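Local coordinates for leucine--trna ligase (Agrobacterium radiobacter, PDB 5AH5), which probably catalyses the ATP-dependent attachment of L-leucine to tRNA(Leu), releasing AMP and diphosphate, as a class I aminoacyl-tRNA synthetase, at residues Phe138-Arg143 / Leu547-Phe552; Ala165-Ile170 / Arg219-Arg224; Asp202-Leu207 / Ser213-Gln218; Asp488-Ser493 / Ala530-Ile535. All blocks are in the same frame, centred on the assembly; numbering follows the deposited sequence.

Contact 1 of 4, residues Phe138-Arg143 / Leu547-Phe552; sequences FLDLYR and LGYIEF
Tyr549 and Asp140 approach from opposite directions, with Asp140 OD2 at the edge of the Tyr549 ring and in its plane. Tyr549 OH donates a hydrogen bond to Asp140 OD2. The modelled distance between Tyr549 OH and Asp140 OD2 is 2.4 Å, so short that it is doubtful in detail. The carboxylate is turned 62° from the ring. Asp140 reaches across because its CG stands anti to the backbone N (chi1 -163°). A water also donates to Asp140 OD2, at 2.9 Å, and makes a weak second bond to Leu547 O. OD2 is therefore gripped by two donors. The other oxygen, OD1, forms a salt bridge with Lys144, so the carboxylate is held at both ends and is probably ionised.

The apolar part is small. Leu141 and Leu547 cross at about a right angle and touch through one methyl each, CD1 to CD1 at 3.9 Å. Leu547 CD1 also sits 3.8 Å from Asp140 OD2. Leu141 packs further on Val543 of helix 533-546.

The backbone sets the second segment in place. Gly548, with positive phi, ends helix 533-546 in a Schellman motif and turns the chain out of the helix, and Tyr549 then points back at helix 128-143. The contact thus ties the end of helix 128-143 to a Schellman-capped helix end that leads through a loop to strand 556-560, an outer strand of the parallel sheet of the class I synthetase catalytic domain.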
# COMPACT_ATOMS: atom_id res chain seq x y z
N PHE B 138 -6.62 10.14 20.00
CA PHE B 138 -6.40 11.58 19.72
C PHE B 138 -6.00 12.29 21.00
O PHE B 138 -5.05 13.10 21.00
CB PHE B 138 -7.64 12.18 19.13
CG PHE B 138 -7.55 13.65 18.85
CD1 PHE B 138 -7.65 14.60 19.89
CD2 PHE B 138 -7.46 14.12 17.54
CE1 PHE B 138 -7.57 15.96 19.61
CE2 PHE B 138 -7.44 15.48 17.27
CZ PHE B 138 -7.47 16.39 18.30
N LEU B 139 -6.71 12.00 22.09
CA LEU B 139 -6.43 12.70 23.38
C LEU B 139 -5.09 12.33 23.97
O LEU B 139 -4.38 13.20 24.54
CB LEU B 139 -7.56 12.49 24.39
CG LEU B 139 -8.83 13.22 23.95
CD1 LEU B 139 -9.98 12.89 24.88
CD2 LEU B 139 -8.62 14.73 23.89
N ASP B 140 -4.69 11.07 23.79
CA ASP B 140 -3.29 10.68 24.16
C ASP B 140 -2.24 11.45 23.37
O ASP B 140 -1.32 12.09 23.95
CB ASP B 140 -3.13 9.17 24.13
CG ASP B 140 -1.90 8.68 24.87
OD1 ASP B 140 -1.39 9.36 25.79
OD2 ASP B 140 -1.40 7.59 24.50
N LEU B 141 -2.40 11.52 22.06
CA LEU B 141 -1.44 12.27 21.24
C LEU B 141 -1.46 13.76 21.56
O LEU B 141 -0.42 14.44 21.50
CB LEU B 141 -1.67 12.03 19.75
CG LEU B 141 -0.98 10.77 19.16
CD1 LEU B 141 -1.48 9.43 19.71
CD2 LEU B 141 -1.17 10.82 17.65
N TYR B 142 -2.67 14.29 21.86
CA TYR B 142 -2.80 15.68 22.32
C TYR B 142 -2.07 15.92 23.65
O TYR B 142 -1.26 16.83 23.72
CB TYR B 142 -4.27 16.08 22.44
CG TYR B 142 -4.51 17.49 22.95
CD1 TYR B 142 -4.01 18.62 22.28
CD2 TYR B 142 -5.22 17.69 24.12
CE1 TYR B 142 -4.22 19.91 22.77
CE2 TYR B 142 -5.44 18.96 24.62
CZ TYR B 142 -4.94 20.05 23.95
OH TYR B 142 -5.23 21.25 24.49
N ARG B 143 -2.33 15.11 24.68
CA ARG B 143 -1.54 15.22 25.95
C ARG B 143 -0.01 15.13 25.80
O ARG B 143 0.70 15.81 26.50
CB ARG B 143 -1.95 14.17 26.99
CG ARG B 143 -3.37 14.39 27.49
CD ARG B 143 -3.69 13.68 28.80
NE ARG B 143 -5.01 14.14 29.29
CZ ARG B 143 -5.25 15.31 29.91
NH1 ARG B 143 -4.26 16.19 30.16
NH2 ARG B 143 -6.49 15.62 30.30
N LEU B 547 4.91 5.54 22.20
CA LEU B 547 4.03 5.72 23.35
C LEU B 547 3.64 4.44 24.05
O LEU B 547 2.85 4.49 24.96
CB LEU B 547 2.74 6.41 22.94
CG LEU B 547 2.83 7.76 22.27
CD1 LEU B 547 1.41 8.25 22.03
CD2 LEU B 547 3.61 8.76 23.07
N GLY B 548 4.12 3.28 23.59
CA GLY B 548 3.89 2.03 24.33
C GLY B 548 2.78 1.13 23.86
O GLY B 548 2.59 0.03 24.41
N TYR B 549 2.03 1.52 22.83
CA TYR B 549 0.94 0.64 22.41
C TYR B 549 1.42 -0.66 21.76
O TYR B 549 0.75 -1.72 21.83
CB TYR B 549 0.03 1.37 21.46
CG TYR B 549 -0.75 2.54 22.09
CD1 TYR B 549 -0.18 3.79 22.19
CD2 TYR B 549 -2.03 2.36 22.61
CE1 TYR B 549 -0.85 4.84 22.77
CE2 TYR B 549 -2.72 3.41 23.21
CZ TYR B 549 -2.12 4.64 23.27
OH TYR B 549 -2.74 5.74 23.80
N ILE B 550 2.55 -0.56 21.06
CA ILE B 550 3.09 -1.65 20.30
C ILE B 550 4.58 -1.65 20.44
O ILE B 550 5.14 -0.66 20.83
CB ILE B 550 2.70 -1.54 18.83
CG1 ILE B 550 3.11 -0.18 18.25
CG2 ILE B 550 1.23 -1.74 18.66
CD1 ILE B 550 2.73 0.05 16.81
N GLU B 551 5.22 -2.77 20.08
CA GLU B 551 6.69 -2.90 20.20
C GLU B 551 7.44 -2.93 18.86
O GLU B 551 8.65 -3.15 18.83
CB GLU B 551 7.03 -4.14 21.05
CG GLU B 551 6.93 -3.85 22.57
CD GLU B 551 6.83 -5.09 23.48
OE1 GLU B 551 6.84 -6.26 23.01
OE2 GLU B 551 6.73 -4.90 24.72
N PHE B 552 6.74 -2.66 17.77
CA PHE B 552 7.34 -2.68 16.43
C PHE B 552 7.18 -1.30 15.83
O PHE B 552 6.34 -0.52 16.27
CB PHE B 552 6.73 -3.78 15.55
CG PHE B 552 5.25 -3.71 15.45
CD1 PHE B 552 4.45 -4.30 16.41
CD2 PHE B 552 4.65 -2.97 14.43
CE1 PHE B 552 3.07 -4.24 16.33
CE2 PHE B 552 3.28 -2.86 14.37
CZ PHE B 552 2.48 -3.49 15.32
O HOH W 1 0.76 6.80 26.26

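Contact 2 of 4, residues Ala165-Ile170 / Arg219-Arg224; sequences AAEQVI and RNWIGR. With nucleotides of chain D.
Trp221 points its indole edge at Glu167, and the two side chains cross at a slant. The carboxylate plane is turned 61° from the indole plane. Trp221 NE1 donates to Glu167 OE2 at 2.9 Å, with an N-H...O angle of 155°. OE2 lies almost in the plane of the indole and receives the proton on its anti lone pair, the one away from OE1. Glu167 is bent at chi2 (65°), which folds the chain back beside the ring. Glu167 CG lies beside the CZ2 rim, out of the ring plane and 3.6 Å from Trp221 CZ2. Further round the rim, Trp221 CH2 comes 3.8 Å from Ala166 O.

The contact joins the 3-10 turn at 166-167 to the end of helix 212-222 in the class I synthetase, beside the bound tRNA. Arg411 makes a cation-pi contact with the indole and bonds Trp221 O. On the RNA side, OP1 of C80 of chain D lies in the indole plane, 3.5 Å from Trp221 CZ3. The neighbouring Asn220 reaches the RNA as well, with a weak hydrogen bond of 3.4 Å from Asn220 ND2 to O2' of G79 of chain D.

Glu167 has a second polar partner, since OE1 bonds the hydroxyl of Tyr536. Both carboxylate oxygens are thus engaged in a buried place, which should limit rotation of the group. The chemistry is consistent with an indole held in one orientation: its one N-H is spent on protein, and the carbon rim at CZ3 faces the phosphate of C80 of chain D.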
# COMPACT_ATOMS: atom_id res chain seq x y z
N ALA B 165 -5.13 18.35 3.90
CA ALA B 165 -3.69 18.10 4.17
C ALA B 165 -2.84 18.32 2.90
O ALA B 165 -3.36 18.26 1.82
CB ALA B 165 -3.48 16.68 4.71
N ALA B 166 -1.57 18.63 3.05
CA ALA B 166 -0.67 18.83 1.91
C ALA B 166 -0.71 17.58 0.99
O ALA B 166 -0.58 17.71 -0.22
CB ALA B 166 0.74 19.12 2.38
N GLU B 167 -0.95 16.40 1.55
CA GLU B 167 -0.88 15.15 0.76
C GLU B 167 -2.10 15.02 -0.08
O GLU B 167 -2.06 14.27 -1.08
CB GLU B 167 -0.74 13.92 1.67
CG GLU B 167 0.56 13.83 2.45
CD GLU B 167 0.84 14.88 3.48
OE1 GLU B 167 -0.14 15.40 4.14
OE2 GLU B 167 2.06 15.18 3.64
N GLN B 168 -3.19 15.77 0.27
CA GLN B 168 -4.44 15.74 -0.48
C GLN B 168 -4.55 16.86 -1.51
O GLN B 168 -5.60 17.10 -2.09
CB GLN B 168 -5.64 15.77 0.49
CG GLN B 168 -5.80 14.55 1.39
CD GLN B 168 -6.73 14.87 2.59
OE1 GLN B 168 -6.46 15.79 3.34
NE2 GLN B 168 -7.77 14.09 2.76
N VAL B 169 -3.44 17.49 -1.77
CA VAL B 169 -3.32 18.46 -2.84
C VAL B 169 -2.47 17.78 -3.92
O VAL B 169 -1.31 17.47 -3.70
CB VAL B 169 -2.57 19.70 -2.32
CG1 VAL B 169 -2.23 20.63 -3.48
CG2 VAL B 169 -3.42 20.40 -1.26
N ILE B 170 -3.07 17.54 -5.08
CA ILE B 170 -2.36 16.83 -6.16
C ILE B 170 -2.44 17.70 -7.43
O ILE B 170 -3.56 17.97 -7.92
CB ILE B 170 -2.95 15.41 -6.37
CG1 ILE B 170 -2.68 14.53 -5.15
CG2 ILE B 170 -2.35 14.74 -7.60
CD1 ILE B 170 -3.65 13.37 -5.03
N ARG B 219 10.73 9.20 -0.34
CA ARG B 219 11.98 9.96 -0.15
C ARG B 219 11.84 11.39 -0.70
O ARG B 219 12.22 12.36 -0.05
CB ARG B 219 13.13 9.19 -0.86
CG ARG B 219 14.53 9.78 -0.83
CD ARG B 219 15.63 8.74 -1.15
NE ARG B 219 15.86 7.77 -0.04
CZ ARG B 219 15.53 6.46 -0.02
NH1 ARG B 219 14.94 5.84 -1.06
NH2 ARG B 219 15.80 5.73 1.08
N ASN B 220 11.25 11.50 -1.88
CA ASN B 220 11.02 12.78 -2.51
C ASN B 220 9.90 13.58 -1.84
O ASN B 220 9.92 14.80 -1.90
CB ASN B 220 10.57 12.60 -3.96
CG ASN B 220 11.66 12.02 -4.88
OD1 ASN B 220 12.84 12.02 -4.56
ND2 ASN B 220 11.22 11.53 -6.02
N TRP B 221 8.89 12.90 -1.28
CA TRP B 221 7.82 13.61 -0.54
C TRP B 221 8.36 14.26 0.73
O TRP B 221 8.09 15.43 1.00
CB TRP B 221 6.67 12.69 -0.21
CG TRP B 221 5.52 13.43 0.32
CD1 TRP B 221 5.16 13.57 1.63
CD2 TRP B 221 4.57 14.18 -0.45
NE1 TRP B 221 4.03 14.36 1.72
CE2 TRP B 221 3.65 14.73 0.46
CE3 TRP B 221 4.39 14.41 -1.82
CZ2 TRP B 221 2.59 15.53 0.04
CZ3 TRP B 221 3.35 15.20 -2.24
CH2 TRP B 221 2.45 15.75 -1.32
N ILE B 222 9.13 13.50 1.50
CA ILE B 222 9.69 14.02 2.75
C ILE B 222 10.68 15.15 2.46
O ILE B 222 10.59 16.23 3.05
CB ILE B 222 10.33 12.90 3.56
CG1 ILE B 222 9.24 11.89 4.00
CG2 ILE B 222 11.12 13.47 4.73
CD1 ILE B 222 9.82 10.54 4.37
N GLY B 223 11.61 14.85 1.53
CA GLY B 223 12.43 15.83 0.85
C GLY B 223 13.35 16.56 1.79
O GLY B 223 13.26 17.78 1.94
N ARG B 224 14.19 15.81 2.48
CA ARG B 224 15.25 16.41 3.32
C ARG B 224 16.39 17.08 2.49
O ARG B 224 16.95 16.49 1.54
CB ARG B 224 15.83 15.36 4.27
CG ARG B 224 16.84 15.92 5.24
CD ARG B 224 17.22 14.93 6.31
NE ARG B 224 17.98 13.81 5.76
CZ ARG B 224 18.10 12.60 6.30
NH1 ARG B 224 17.51 12.26 7.46
NH2 ARG B 224 18.83 11.69 5.67
P G D 79 3.25 11.01 -11.11
OP1 G D 79 1.99 11.06 -10.32
OP2 G D 79 3.45 11.93 -12.27
O5' G D 79 4.48 11.29 -10.15
C5' G D 79 4.44 10.63 -8.89
C4' G D 79 5.73 10.85 -8.20
O4' G D 79 6.84 10.40 -9.05
C3' G D 79 6.08 12.30 -7.91
O3' G D 79 5.35 12.80 -6.80
C2' G D 79 7.56 12.16 -7.63
O2' G D 79 7.83 11.55 -6.40
C1' G D 79 7.98 11.18 -8.74
N9 G D 79 8.42 11.87 -9.96
C8 G D 79 7.80 11.92 -11.19
N7 G D 79 8.48 12.61 -12.06
C5 G D 79 9.60 13.05 -11.37
C6 G D 79 10.71 13.81 -11.80
O6 G D 79 10.94 14.28 -12.92
N1 G D 79 11.63 14.01 -10.77
C2 G D 79 11.49 13.53 -9.48
N2 G D 79 12.48 13.83 -8.62
N3 G D 79 10.47 12.79 -9.08
C4 G D 79 9.57 12.60 -10.06
P C D 80 4.77 14.32 -6.76
OP1 C D 80 3.84 14.45 -5.59
OP2 C D 80 4.35 14.74 -8.10
O5' C D 80 6.05 15.20 -6.43
C5' C D 80 6.54 15.32 -5.12
C4' C D 80 7.82 16.10 -5.15
O4' C D 80 8.81 15.44 -5.98
C3' C D 80 7.75 17.50 -5.74
O3' C D 80 7.15 18.40 -4.81
C2' C D 80 9.22 17.77 -5.98
O2' C D 80 9.93 17.99 -4.78
C1' C D 80 9.66 16.43 -6.59
N1 C D 80 9.50 16.39 -8.07
C2 C D 80 10.41 17.11 -8.85
O2 C D 80 11.34 17.70 -8.29
N3 C D 80 10.25 17.12 -10.20
C4 C D 80 9.19 16.52 -10.75
N4 C D 80 9.07 16.57 -12.08
C5 C D 80 8.21 15.85 -9.97
C6 C D 80 8.41 15.79 -8.64

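Contact 3 of 4, residues Asp202-Leu207 / Ser213-Gln218; sequences DDLESL and SVRNIQ. With nucleotides of chain D.
Arg215 and Leu204 slide past each other in opposite directions, and the arginine also reaches the backbone carbonyls of the loop. Arg215 CD lies 3.3 Å from Leu204 O. Arg215 NH1 donates a weak hydrogen bond of 3.4 Å to Leu204 O, nearly straight at 168°. The bend at chi3 (-83°) turns the guanidinium so that Leu204 O meets its edge, in plane, and Leu207 O lies over one face, offset toward the rim. Leu207 O is 3.4 Å from Arg215 NE, but the angle is too poor for a bond; NE has a weak hydrogen bond to Trp210 O instead.

The apolar arm of Arg215 packs beside leucine: Arg215 CG is 4.0 Å from Leu204 CD2. Leu204 CD2 also meets Gln218 OE1 at 3.7 Å. The loop after helix 197-202 folds against helix 212-222, in the class I synthetase body beside the tRNA.

Further out, Ser206 OG and Ser206 N both donate to Asp203 O, which holds the loop in its helical turn. Gln218 is fixed by helix 533-546 and the residues before it: Arg538 donates to OE1, and NE2 bonds Ala530 O. Arg215 NH1 has a long, weak ion pair with Glu208. On the opposite side of helix 212-222, Asn216 points to the tRNA acceptor stem. Asn216 OD1 accepts a hydrogen bond of 2.7 Å from O2' of C3 of chain D.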
# COMPACT_ATOMS: atom_id res chain seq x y z
N ASP B 202 15.04 7.69 6.96
CA ASP B 202 16.08 6.68 7.17
C ASP B 202 15.58 5.22 7.29
O ASP B 202 16.32 4.28 6.91
CB ASP B 202 16.93 7.03 8.41
CG ASP B 202 17.59 8.45 8.32
OD1 ASP B 202 17.63 9.06 7.23
OD2 ASP B 202 18.07 8.95 9.38
N ASP B 203 14.37 5.00 7.84
CA ASP B 203 13.87 3.63 7.99
C ASP B 203 13.39 3.04 6.67
O ASP B 203 13.17 1.84 6.62
CB ASP B 203 12.78 3.50 9.07
CG ASP B 203 13.26 3.91 10.46
OD1 ASP B 203 14.49 4.03 10.68
OD2 ASP B 203 12.37 4.13 11.34
N LEU B 204 13.23 3.85 5.61
CA LEU B 204 13.07 3.32 4.26
C LEU B 204 14.17 2.33 3.82
O LEU B 204 13.88 1.38 3.08
CB LEU B 204 12.99 4.42 3.22
CG LEU B 204 11.70 5.26 3.32
CD1 LEU B 204 11.87 6.56 2.60
CD2 LEU B 204 10.51 4.53 2.79
N GLU B 205 15.41 2.56 4.25
CA GLU B 205 16.51 1.64 3.91
C GLU B 205 16.25 0.21 4.43
O GLU B 205 16.69 -0.74 3.80
CB GLU B 205 17.86 2.16 4.44
CG GLU B 205 18.43 3.36 3.68
CD GLU B 205 19.67 3.98 4.36
OE1 GLU B 205 20.74 3.31 4.46
OE2 GLU B 205 19.57 5.15 4.81
N SER B 206 15.53 0.06 5.55
CA SER B 206 15.25 -1.27 6.11
C SER B 206 14.04 -2.01 5.47
O SER B 206 13.87 -3.20 5.72
CB SER B 206 15.08 -1.19 7.63
OG SER B 206 13.85 -0.56 8.00
N LEU B 207 13.24 -1.33 4.65
CA LEU B 207 11.99 -1.86 4.11
C LEU B 207 12.21 -2.53 2.80
O LEU B 207 11.62 -2.15 1.75
CB LEU B 207 10.93 -0.75 3.91
CG LEU B 207 10.27 -0.21 5.15
CD1 LEU B 207 9.29 0.91 4.77
CD2 LEU B 207 9.59 -1.34 5.94
N SER B 213 10.31 1.76 -6.00
CA SER B 213 9.53 2.85 -6.51
C SER B 213 8.72 3.60 -5.41
O SER B 213 8.76 4.83 -5.34
CB SER B 213 8.56 2.32 -7.56
OG SER B 213 7.77 1.24 -7.03
N VAL B 214 7.99 2.86 -4.58
CA VAL B 214 7.20 3.43 -3.45
C VAL B 214 8.16 4.11 -2.47
O VAL B 214 7.96 5.28 -2.05
CB VAL B 214 6.34 2.36 -2.79
CG1 VAL B 214 5.71 2.87 -1.51
CG2 VAL B 214 5.26 1.90 -3.73
N ARG B 215 9.26 3.45 -2.19
CA ARG B 215 10.28 4.03 -1.29
C ARG B 215 10.87 5.37 -1.76
O ARG B 215 11.00 6.32 -0.95
CB ARG B 215 11.39 3.04 -1.02
CG ARG B 215 10.91 1.90 -0.14
CD ARG B 215 12.05 1.07 0.33
NE ARG B 215 12.41 0.11 -0.70
CZ ARG B 215 13.54 -0.59 -0.72
NH1 ARG B 215 14.47 -0.43 0.24
NH2 ARG B 215 13.73 -1.46 -1.71
N ASN B 216 11.22 5.43 -3.04
CA ASN B 216 11.76 6.61 -3.65
C ASN B 216 10.67 7.70 -3.72
O ASN B 216 10.96 8.83 -3.54
CB ASN B 216 12.28 6.32 -5.08
CG ASN B 216 12.83 7.57 -5.77
OD1 ASN B 216 13.85 8.10 -5.36
ND2 ASN B 216 12.12 8.09 -6.73
N ILE B 217 9.44 7.36 -4.01
CA ILE B 217 8.35 8.37 -3.98
C ILE B 217 8.23 9.01 -2.58
O ILE B 217 8.09 10.26 -2.45
CB ILE B 217 7.04 7.77 -4.50
CG1 ILE B 217 7.15 7.50 -6.00
CG2 ILE B 217 5.88 8.73 -4.30
CD1 ILE B 217 6.05 6.60 -6.53
N GLN B 218 8.38 8.20 -1.53
CA GLN B 218 8.35 8.74 -0.17
C GLN B 218 9.57 9.60 0.15
O GLN B 218 9.46 10.58 0.87
CB GLN B 218 8.15 7.63 0.87
CG GLN B 218 6.75 7.00 0.84
CD GLN B 218 6.37 6.23 2.12
OE1 GLN B 218 7.17 6.05 3.05
NE2 GLN B 218 5.12 5.78 2.16
P C D 4 18.51 7.99 -8.63
OP1 C D 4 19.62 7.25 -7.97
OP2 C D 4 18.68 8.58 -9.98
O5' C D 4 17.24 7.05 -8.85
C5' C D 4 16.61 6.43 -7.72
C4' C D 4 15.18 6.05 -8.05
O4' C D 4 14.43 7.17 -8.61
C3' C D 4 15.02 4.98 -9.11
O3' C D 4 15.35 3.71 -8.59
C2' C D 4 13.55 5.13 -9.44
O2' C D 4 12.69 4.52 -8.49
C1' C D 4 13.43 6.65 -9.49
N1 C D 4 13.63 7.21 -10.84
C2 C D 4 12.65 6.97 -11.79
O2 C D 4 11.67 6.26 -11.49
N3 C D 4 12.78 7.49 -13.03
C4 C D 4 13.85 8.24 -13.33
N4 C D 4 13.93 8.75 -14.56
C5 C D 4 14.87 8.51 -12.37
C6 C D 4 14.72 7.98 -11.15
P C D 3 20.21 13.55 -9.51
OP1 C D 3 21.41 13.13 -8.74
OP2 C D 3 20.23 13.55 -11.00
O5' C D 3 19.00 12.64 -9.04
C5' C D 3 18.88 12.26 -7.66
C4' C D 3 17.54 11.61 -7.39
O4' C D 3 16.45 12.42 -7.93
C3' C D 3 17.28 10.27 -8.06
O3' C D 3 18.01 9.14 -7.59
C2' C D 3 15.78 10.17 -7.83
O2' C D 3 15.47 9.95 -6.48
C1' C D 3 15.34 11.58 -8.21
N1 C D 3 14.97 11.71 -9.64
C2 C D 3 13.75 11.16 -10.06
O2 C D 3 13.03 10.59 -9.22
N3 C D 3 13.39 11.27 -11.36
C4 C D 3 14.20 11.88 -12.24
C5 C D 3 15.45 12.44 -11.84
C6 C D 3 15.79 12.33 -10.54

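Contact 4 of 4, residues Asp488-Ser493 / Ala530-Ile535; sequences DTFVDS and ATLHLI. With LSS (5'-O-(L-leucylsulfamoyl)adenosine), chain I.
Phe490 and Leu532 form the apolar, close-packed half of this contact, which borders the leucyl end of the synthetic site in the class I catalytic domain. The side chains cross at an angle. Leu532 CD2 stands over one face of the phenyl ring, 4.2 Å from the centroid, in a CH-pi contact. Leu532 CB touches Phe490 CE1 at 3.8 Å, and His533 CB lies 4.1 Å from Phe490 CD1. Behind the phenylalanine, Asp488 caps the short helix: its OD2 accepts from Phe490 N, met from above the carboxylate plane. Trp175 meets the Phe490 ring from outside the two segments.

The polar side chains are looser: Ser493 OG and His533 ND1 are 4.2 Å apart. A water bridges them, hydrogen-bonded to both, and donates to Phe490 O at 2.8 Å. The backbone is closer, since Ser493 O comes up to the edge of the imidazole, 2.9 Å from His533 CE1.

The His533 ring is turned toward the ligand by chi1 158°, which sets CG anti to the backbone N. Tyr523 bonds its NE2 and so helps fix the ring. The leucyl methyls pack here: C10 on His533 and Ser493, C11 on His533. C10 touches His533 CB at 3.5 Å and Ser493 OG at 3.7 Å, while C11 lies over one face of the imidazole, 3.6 Å above its plane and offset toward the rim.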
# COMPACT_ATOMS: atom_id res chain seq x y z
N ASP B 488 -10.00 14.10 9.55
CA ASP B 488 -9.82 13.52 8.19
C ASP B 488 -9.82 11.97 8.14
O ASP B 488 -9.34 11.34 9.07
CB ASP B 488 -8.56 14.03 7.57
CG ASP B 488 -8.52 13.74 6.05
OD1 ASP B 488 -9.29 14.40 5.25
OD2 ASP B 488 -7.70 12.84 5.69
N THR B 489 -10.42 11.40 7.10
CA THR B 489 -10.44 9.95 6.81
C THR B 489 -9.06 9.25 6.94
O THR B 489 -8.99 8.12 7.40
CB THR B 489 -11.05 9.64 5.45
OG1 THR B 489 -11.08 8.23 5.25
CG2 THR B 489 -10.31 10.28 4.27
N PHE B 490 -7.97 9.95 6.65
CA PHE B 490 -6.66 9.34 6.79
C PHE B 490 -6.16 9.19 8.22
O PHE B 490 -5.21 8.40 8.48
CB PHE B 490 -5.62 10.02 5.88
CG PHE B 490 -5.90 9.78 4.43
CD1 PHE B 490 -5.55 8.54 3.84
CD2 PHE B 490 -6.47 10.76 3.64
CE1 PHE B 490 -5.74 8.34 2.50
CE2 PHE B 490 -6.72 10.54 2.29
CZ PHE B 490 -6.36 9.31 1.72
N VAL B 491 -6.85 9.82 9.16
CA VAL B 491 -6.61 9.52 10.58
C VAL B 491 -7.17 8.14 10.84
O VAL B 491 -6.46 7.33 11.36
CB VAL B 491 -7.21 10.57 11.60
CG1 VAL B 491 -6.89 10.20 13.05
CG2 VAL B 491 -6.58 11.93 11.33
N ASP B 492 -8.41 7.85 10.42
CA ASP B 492 -9.01 6.56 10.67
C ASP B 492 -8.08 5.43 10.13
O ASP B 492 -7.80 4.43 10.79
CB ASP B 492 -10.33 6.40 9.95
CG ASP B 492 -11.39 7.54 10.24
OD1 ASP B 492 -11.10 8.60 10.84
OD2 ASP B 492 -12.50 7.33 9.76
N SER B 493 -7.67 5.58 8.89
CA SER B 493 -6.98 4.55 8.19
C SER B 493 -5.50 4.51 8.53
O SER B 493 -4.83 3.66 8.02
CB SER B 493 -7.25 4.71 6.67
OG SER B 493 -6.81 5.95 6.17
N ALA B 530 0.95 5.98 -1.96
CA ALA B 530 2.35 6.13 -1.61
C ALA B 530 2.66 7.33 -0.74
O ALA B 530 3.49 7.25 0.18
CB ALA B 530 3.19 6.18 -2.89
N THR B 531 2.03 8.46 -1.02
CA THR B 531 2.25 9.60 -0.12
C THR B 531 0.91 10.07 0.47
O THR B 531 0.81 11.24 0.81
CB THR B 531 2.96 10.77 -0.79
OG1 THR B 531 2.16 11.23 -1.85
CG2 THR B 531 4.34 10.36 -1.28
N LEU B 532 -0.06 9.15 0.61
CA LEU B 532 -1.21 9.32 1.52
C LEU B 532 -1.12 8.26 2.63
O LEU B 532 -0.34 8.43 3.51
CB LEU B 532 -2.55 9.27 0.76
CG LEU B 532 -2.80 10.52 -0.11
CD1 LEU B 532 -3.61 10.24 -1.35
CD2 LEU B 532 -3.45 11.63 0.67
N HIS B 533 -1.90 7.19 2.57
CA HIS B 533 -2.01 6.25 3.68
C HIS B 533 -0.67 5.58 4.04
O HIS B 533 -0.38 5.38 5.23
CB HIS B 533 -3.12 5.25 3.38
CG HIS B 533 -3.01 3.94 4.14
ND1 HIS B 533 -3.31 3.83 5.47
CD2 HIS B 533 -2.73 2.68 3.71
CE1 HIS B 533 -3.17 2.57 5.85
NE2 HIS B 533 -2.80 1.85 4.81
N LEU B 534 0.20 5.32 3.05
CA LEU B 534 1.48 4.65 3.31
C LEU B 534 2.45 5.58 3.99
O LEU B 534 3.36 5.12 4.64
CB LEU B 534 2.09 4.08 1.97
CG LEU B 534 1.26 2.95 1.31
CD1 LEU B 534 1.69 2.58 -0.11
CD2 LEU B 534 1.24 1.72 2.23
N ILE B 535 2.32 6.91 3.87
CA ILE B 535 3.12 7.78 4.75
C ILE B 535 2.49 7.82 6.13
O ILE B 535 3.17 7.64 7.11
CB ILE B 535 3.15 9.23 4.28
CG1 ILE B 535 4.04 9.35 3.06
CG2 ILE B 535 3.69 10.16 5.39
CD1 ILE B 535 5.52 9.36 3.38
C1 LSS I . -9.04 3.14 -0.54
N1 LSS I . -7.70 -1.66 -10.08
O1 LSS I . -8.21 3.46 -1.36
S1 LSS I . -10.57 2.26 -2.26
C2 LSS I . -6.94 -2.16 -9.11
N2 LSS I . -10.19 2.57 -0.85
O2 LSS I . -5.88 0.45 -5.05
N3 LSS I . -7.10 -1.85 -7.81
O3 LSS I . -5.80 -0.97 -2.69
C4 LSS I . -8.11 -1.01 -7.47
N4 LSS I . -9.98 3.30 1.77
O4 LSS I . -8.79 -1.30 -4.04
C5 LSS I . -8.88 -0.39 -8.44
O5 LSS I . -9.53 1.18 -2.81
C6 LSS I . -8.66 -0.71 -9.77
N6 LSS I . -9.45 -0.15 -10.72
C7 LSS I . -7.10 2.90 2.87
N7 LSS I . -9.75 0.44 -7.81
C8 LSS I . -9.50 0.38 -6.47
C9 LSS I . -7.59 2.63 1.45
N9 LSS I . -8.51 -0.53 -6.28
CA LSS I . -8.78 3.44 0.91
C10 LSS I . -6.45 4.30 2.91
C11 LSS I . -6.15 1.73 3.30
O1A LSS I . -10.55 3.32 -3.28
C21 LSS I . -7.87 -0.89 -5.03
C22 LSS I . -7.12 0.25 -4.43
C23 LSS I . -6.98 -0.17 -2.96
C24 LSS I . -8.27 -0.95 -2.77
C25 LSS I . -9.39 -0.09 -2.19
O2A LSS I . -11.83 1.55 -2.34
O HOH W 2 -4.18 6.64 6.50

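Contacts 2 and 3 share helix 212-222, and contact 3 is nested inside the loop closed by contact 2. Contact 4 follows both along the chain, and contact 1 encloses all three. The centres of contacts 2 and 4 are about 12 Å apart, and these contacts touch through Gln168 with Asp488 and Trp221 with Thr531. Contact 3 meets contact 4 through Gln218. Contacts 1 and 4 both involve helix 533-546 or its exit, but their centres are about 17 Å apart and they do not touch. Helix 212-222 thus links tRNA-facing residues to the segment 530-535 beside the leucyl-adenylate analogue, while contact 1 is about 24 Å, nearest atoms, from the bound RNA.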